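Local atomic coordinates of alpha-L-arabinofuranosidase B (Aspergillus kawachii, PDB entry 6SXT), a protein that hydrolyses terminal non-reducing alpha-L-arabinofuranosyl residues from arabinoxylan, L-arabinan and arabinogalactan, helping to degrade plant hemicellulose. Residues P4-E9 with L25-S30; V16-T21 with I75-G80. All blocks are in the same frame, centred on the assembly; numbering follows the deposited sequence.

Interaction 1. Residues P4-E9 with L25-S30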
loop_
_atom_site.group_PDB
_atom_site.type_symbol
_atom_site.label_atom_id
_atom_site.label_comp_id
_atom_site.label_asym_id
_atom_site.label_seq_id
_atom_site.Cartn_x
_atom_site.Cartn_y
_atom_site.Cartn_z
ATOM N N PRO A 4 -12.206 -5.227 17.914
ATOM C CA PRO A 4 -11.359 -6.417 17.860
ATOM C C PRO A 4 -10.521 -6.608 19.114
ATOM O O PRO A 4 -10.408 -7.737 19.617
ATOM C CB PRO A 4 -10.505 -6.155 16.617
ATOM C CG PRO A 4 -11.439 -5.378 15.730
ATOM C CD PRO A 4 -12.151 -4.433 16.686
ATOM N N CYS A 5 -9.899 -5.551 19.645
ATOM C CA CYS A 5 -9.003 -5.725 20.818
ATOM C C CYS A 5 -9.814 -5.961 22.101
ATOM O O CYS A 5 -9.284 -6.622 22.991
ATOM C CB CYS A 5 -8.052 -4.559 21.006
ATOM S SG CYS A 5 -6.808 -4.601 19.647
ATOM N N ASP A 6 -11.063 -5.513 22.157
ATOM C CA ASP A 6 -11.901 -5.870 23.323
ATOM C C ASP A 6 -12.199 -7.369 23.281
ATOM O O ASP A 6 -12.231 -7.977 24.350
ATOM C CB ASP A 6 -13.183 -5.052 23.303
ATOM C CG ASP A 6 -12.931 -3.550 23.340
ATOM O OD1 ASP A 6 -12.230 -3.089 24.276
ATOM O OD2 ASP A 6 -13.437 -2.902 22.424
ATOM N N ILE A 7 -12.437 -7.889 22.075
ATOM C CA ILE A 7 -12.725 -9.331 21.860
ATOM C C ILE A 7 -11.500 -10.138 22.245
ATOM O O ILE A 7 -11.616 -11.128 23.001
ATOM C CB ILE A 7 -13.187 -9.571 20.434
ATOM C CG1 ILE A 7 -14.497 -8.834 20.183
ATOM C CG2 ILE A 7 -13.307 -11.050 20.103
ATOM C CD1 ILE A 7 -14.879 -8.650 18.775
ATOM N N TYR A 8 -10.305 -9.751 21.788
ATOM C CA TYR A 8 -9.079 -10.473 22.136
ATOM C C TYR A 8 -8.864 -10.426 23.653
ATOM O O TYR A 8 -8.495 -11.459 24.252
ATOM C CB TYR A 8 -7.852 -9.916 21.413
ATOM C CG TYR A 8 -7.688 -10.405 20.005
ATOM C CD1 TYR A 8 -7.392 -11.725 19.739
ATOM C CD2 TYR A 8 -7.768 -9.550 18.907
ATOM C CE1 TYR A 8 -7.173 -12.177 18.441
ATOM C CE2 TYR A 8 -7.554 -9.995 17.595
ATOM C CZ TYR A 8 -7.258 -11.313 17.361
ATOM O OH TYR A 8 -6.996 -11.711 16.078
ATOM N N GLU A 9 -9.135 -9.287 24.290
ATOM C CA GLU A 9 -8.954 -9.165 25.752
ATOM C C GLU A 9 -9.922 -10.132 26.446
ATOM O O GLU A 9 -9.481 -10.796 27.435
ATOM C CB GLU A 9 -9.229 -7.732 26.166
ATOM C CG GLU A 9 -9.416 -7.556 27.664
ATOM C CD GLU A 9 -8.218 -7.886 28.497
ATOM O OE1 GLU A 9 -7.098 -7.480 28.090
ATOM O OE2 GLU A 9 -8.437 -8.404 29.638
ATOM N N LEU A 25 -9.754 0.266 17.223
ATOM C CA LEU A 25 -9.869 -1.196 17.395
ATOM C C LEU A 25 -10.298 -1.558 18.808
ATOM O O LEU A 25 -10.393 -2.755 19.127
ATOM C CB LEU A 25 -8.532 -1.825 16.997
ATOM C CG LEU A 25 -8.172 -1.597 15.534
ATOM C CD1 LEU A 25 -6.782 -2.118 15.257
ATOM C CD2 LEU A 25 -9.177 -2.217 14.598
ATOM N N TYR A 26 -10.461 -0.557 19.659
ATOM C CA TYR A 26 -11.090 -0.686 21.009
ATOM C C TYR A 26 -12.304 0.215 21.024
ATOM O O TYR A 26 -12.222 1.349 20.568
ATOM C CB TYR A 26 -10.131 -0.222 22.106
ATOM C CG TYR A 26 -8.851 -0.993 22.288
ATOM C CD1 TYR A 26 -7.750 -0.761 21.492
ATOM C CD2 TYR A 26 -8.720 -1.882 23.340
ATOM C CE1 TYR A 26 -6.567 -1.420 21.694
ATOM C CE2 TYR A 26 -7.534 -2.568 23.545
ATOM C CZ TYR A 26 -6.451 -2.332 22.724
ATOM O OH TYR A 26 -5.266 -2.979 22.940
ATOM N N SER A 27 -13.374 -0.226 21.669
ATOM C CA SER A 27 -14.619 0.569 21.754
ATOM C C SER A 27 -14.375 1.884 22.498
ATOM O O SER A 27 -15.090 2.841 22.197
ATOM C CB SER A 27 -15.735 -0.273 22.343
ATOM O OG SER A 27 -15.378 -0.549 23.642
ATOM N N SER A 28 -13.397 1.999 23.362
ATOM C CA SER A 28 -13.241 3.253 24.124
ATOM C C SER A 28 -12.099 4.089 23.550
ATOM O O SER A 28 -11.749 5.141 24.153
ATOM C CB SER A 28 -13.007 2.936 25.547
ATOM O OG SER A 28 -11.821 2.187 25.663
ATOM N N PHE A 29 -11.434 3.640 22.479
ATOM C CA PHE A 29 -10.248 4.378 21.978
ATOM C C PHE A 29 -10.690 5.645 21.253
ATOM O O PHE A 29 -11.486 5.586 20.283
ATOM C CB PHE A 29 -9.367 3.518 21.071
ATOM C CG PHE A 29 -8.140 4.239 20.610
ATOM C CD1 PHE A 29 -7.058 4.382 21.481
ATOM C CD2 PHE A 29 -8.060 4.821 19.359
ATOM C CE1 PHE A 29 -5.921 5.062 21.077
ATOM C CE2 PHE A 29 -6.914 5.490 18.974
ATOM C CZ PHE A 29 -5.847 5.607 19.838
ATOM N N SER A 30 -10.126 6.786 21.663
ATOM C CA SER A 30 -10.434 8.078 21.029
ATOM C C SER A 30 -9.163 8.860 20.722
ATOM O O SER A 30 -9.317 10.010 20.275
ATOM C CB SER A 30 -11.394 8.901 21.890
ATOM O OG SER A 30 -10.762 9.167 23.074
HETATM O O HOH W 1 -12.471 -0.516 24.888
#
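Tyr26 turns its ring back beside its own backbone N, CG opposite the carbonyl carbon (chi1 -63°), which turns one face of the ring to Cys5; Asp6 uses the same kind of torsion (chi1 -59°) to reach its carboxylate across to Ser27. The Cys5 CB sits over that face in a CH-pi contact, offset toward the hydroxyl end of the ring, 3.3 Å from the Tyr26 centroid. Packing is tight there, with Cys5 CB only 3.2 Å from Tyr26 CZ. The sulfur adds an oblique Cys-aromatic contact, Cys5 SG lying 4.2 Å from the Tyr26 centroid. Next to it the Asp6 carboxylate is turned almost perpendicular to the aromatic plane (80°), and Asp6 OD1 comes up to the ring edge 3.8 Å from Tyr26 CD2.

Two nearly straight bonds fix the spacing. Cys5 N, in the first turn of the helix, donates to Leu25 O at 2.9 Å. Asp6 OD2 accepts from Ser27 N at 2.8 Å through its syn lone pair, and also from Gly3 N, just ahead of the helix. The other oxygen, Asp6 OD1, accepts a hydrogen bond from a water 2.7 Å away that also links the hydroxyls of Ser27 and Ser28, so both carboxylate oxygens are tied to the type I turn running from Tyr26 to Phe29. On the buried side, Pro4 CG and Leu25 CD2 meet at 4.0 Å, the proline ring and the leucine chain crossing at about a right angle.

The disulfide from Cys5 to Cys15 joins this first helix of the catalytic domain to strand 15-20. Beneath the contact, Cys5 rests on Val294 and Leu25 on Glu292 of strand 288-296, while Pro4 touches Asn311 of helix 302-315.

Interaction 2. Residues V16-T21 with I75-G80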
loop_
_atom_site.group_PDB
_atom_site.type_symbol
_atom_site.label_atom_id
_atom_site.label_comp_id
_atom_site.label_asym_id
_atom_site.label_seq_id
_atom_site.Cartn_x
_atom_site.Cartn_y
_atom_site.Cartn_z
ATOM N N VAL A 16 -1.285 -6.522 22.164
ATOM C CA VAL A 16 -0.093 -5.784 22.609
ATOM C C VAL A 16 0.366 -4.774 21.572
ATOM O O VAL A 16 1.293 -4.004 21.848
ATOM C CB VAL A 16 1.029 -6.746 23.005
ATOM C CG1 VAL A 16 0.579 -7.536 24.229
ATOM C CG2 VAL A 16 1.447 -7.642 21.843
ATOM N N ALA A 17 -0.229 -4.779 20.384
ATOM C CA ALA A 17 0.005 -3.740 19.368
ATOM C C ALA A 17 -1.250 -3.717 18.529
ATOM O O ALA A 17 -1.748 -4.802 18.150
ATOM C CB ALA A 17 1.229 -4.064 18.552
ATOM N N ALA A 18 -1.756 -2.541 18.221
ATOM C CA ALA A 18 -3.053 -2.429 17.519
ATOM C C ALA A 18 -2.938 -1.239 16.575
ATOM O O ALA A 18 -2.786 -0.084 17.034
ATOM C CB ALA A 18 -4.167 -2.233 18.523
ATOM N N HIS A 19 -2.961 -1.499 15.296
ATOM C CA HIS A 19 -2.593 -0.490 14.274
ATOM C C HIS A 19 -3.710 -0.355 13.230
ATOM O O HIS A 19 -4.093 -1.357 12.613
ATOM C CB HIS A 19 -1.364 -0.960 13.550
ATOM C CG HIS A 19 -0.165 -1.105 14.409
ATOM N ND1 HIS A 19 0.498 -2.317 14.540
ATOM C CD2 HIS A 19 0.479 -0.203 15.158
ATOM C CE1 HIS A 19 1.528 -2.147 15.348
ATOM N NE2 HIS A 19 1.578 -0.864 15.743
ATOM N N SER A 20 -4.213 0.847 13.005
ATOM C CA SER A 20 -5.187 1.059 11.917
ATOM C C SER A 20 -5.236 2.523 11.562
ATOM O O SER A 20 -5.294 3.368 12.466
ATOM C CB SER A 20 -6.607 0.613 12.303
ATOM O OG SER A 20 -7.471 0.843 11.193
ATOM N N THR A 21 -5.292 2.811 10.261
ATOM C CA THR A 21 -5.550 4.162 9.765
ATOM C C THR A 21 -7.029 4.356 9.488
ATOM O O THR A 21 -7.412 5.482 9.181
ATOM C CB THR A 21 -4.646 4.498 8.582
ATOM O OG1 THR A 21 -4.919 3.526 7.555
ATOM C CG2 THR A 21 -3.188 4.504 8.950
ATOM N N ILE A 75 1.898 5.150 12.263
ATOM C CA ILE A 75 0.653 4.414 12.574
ATOM C C ILE A 75 0.748 4.116 14.067
ATOM O O ILE A 75 1.594 3.352 14.503
ATOM C CB ILE A 75 0.507 3.149 11.717
ATOM C CG1 ILE A 75 0.624 3.449 10.206
ATOM C CG2 ILE A 75 -0.819 2.520 12.013
ATOM C CD1 ILE A 75 1.004 2.256 9.378
ATOM N N TYR A 76 -0.098 4.758 14.846
ATOM C CA TYR A 76 0.037 4.656 16.314
ATOM C C TYR A 76 -0.464 3.310 16.820
ATOM O O TYR A 76 -1.382 2.685 16.241
ATOM C CB TYR A 76 -0.717 5.813 16.994
ATOM C CG TYR A 76 -0.102 7.169 16.765
ATOM C CD1 TYR A 76 1.137 7.483 17.294
ATOM C CD2 TYR A 76 -0.735 8.127 15.986
ATOM C CE1 TYR A 76 1.693 8.733 17.073
ATOM C CE2 TYR A 76 -0.159 9.370 15.735
ATOM C CZ TYR A 76 1.057 9.676 16.301
ATOM O OH TYR A 76 1.633 10.925 16.109
ATOM N N ASP A 77 0.152 2.822 17.882
ATOM C CA ASP A 77 -0.313 1.635 18.618
ATOM C C ASP A 77 -1.441 2.072 19.539
ATOM O O ASP A 77 -1.183 2.829 20.506
ATOM C CB ASP A 77 0.875 1.049 19.368
ATOM C CG ASP A 77 0.459 -0.017 20.353
ATOM O OD1 ASP A 77 -0.649 -0.596 20.193
ATOM O OD2 ASP A 77 1.255 -0.252 21.268
ATOM N N GLN A 78 -2.657 1.589 19.323
ATOM C CA GLN A 78 -3.833 1.969 20.125
ATOM C C GLN A 78 -3.824 1.277 21.500
ATOM O O GLN A 78 -4.655 1.634 22.348
ATOM C CB GLN A 78 -5.130 1.642 19.387
ATOM C CG GLN A 78 -5.196 2.283 18.036
ATOM C CD GLN A 78 -6.445 1.889 17.294
ATOM O OE1 GLN A 78 -7.417 1.485 17.924
ATOM N NE2 GLN A 78 -6.391 1.943 15.935
ATOM N N SER A 79 -2.961 0.288 21.725
ATOM C CA SER A 79 -3.029 -0.606 22.919
ATOM C C SER A 79 -2.442 0.098 24.137
ATOM O O SER A 79 -2.681 -0.419 25.254
ATOM C CB SER A 79 -2.320 -1.908 22.666
ATOM O OG SER A 79 -0.920 -1.730 22.714
ATOM N N GLY A 80 -1.671 1.156 23.932
ATOM C CA GLY A 80 -1.000 1.805 25.070
ATOM C C GLY A 80 0.372 1.247 25.336
ATOM O O GLY A 80 1.029 1.773 26.230
HETATM O O HOH W 2 -3.714 3.012 14.861
#
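Ala18 and Asp77, their CA atoms 5.0 Å apart, mark the closest backbone approach of two segments that run roughly antiparallel, with end-to-end directions 142° apart. Gln78 N donates to Ala18 O at 2.8 Å, in the carbonyl plane and close to straight (169°), and the same oxygen receives a CA-H...O contact from Asp77 CA. Asp77 answers with its side chain: CG stands opposite its own backbone N, which carries OD1 over to the strand. Ala18 N donates to Asp77 OD1 at 3.0 Å along a bent path (140°), coming from above the carboxylate plane. Ser79 N reaches Asp77 OD1 from the opposite face at 2.9 Å, closing an Asx turn that overlaps the type I turn from Asp77 to Gly80. The other oxygen, Asp77 OD2, accepts from Asn83 N, so the carboxylate is gripped at both ends.

Strand 15-20 pairs on one edge with strand 288-296, in a sheet of the concanavalin-clan catalytic domain, and a classic beta bulge puts Val16 and Ala17 together opposite Met295. The loop after strand 70-75 bonds to the strand's other edge, through Ala18 N and O. Farther along that edge, a water takes over the bridging: it accepts from Ser20 N and Gln78 NE2 and donates toward Tyr76 O, while Gln78 OE1 accepts from Leu25 N.

His19 lays its CB against Ile75 CG2 at 3.8 Å, while the ring presents its edge to Tyr76 O, with His19 CD2 3.6 Å from that oxygen. Both ring nitrogens are bonded elsewhere, ND1 to Tyr164 OH and NE2 to Asn83 O, which holds the imidazole's rotation. Past it, Thr21 CG2 meets Ile75 CG1 at 4.1 Å, the threonine hydroxyl being taken up by Tyr120 O.

How the interactions relate
From the N terminus the chain forms helix 4-10, runs through strand 15-20, and returns at residues 25-30 to meet the helix, so interaction 1 closes a short loop of 15 intervening residues. Interaction 2 closes a longer one: 53 residues, including strands 34-38 and 44-47, helix 58-64 and most of strand 70-75, separate its segments. The two cross, since 16-21 lies inside the first loop and 25-30 inside the second. They also touch: Leu25 N probably donates to Gln78 OE1 (2.7 Å), and Tyr26 OH packs on Ser79 CB (3.1 Å). Helix 4-10, strand 15-20 and both loops are thereby joined on the same side of the chain's centre.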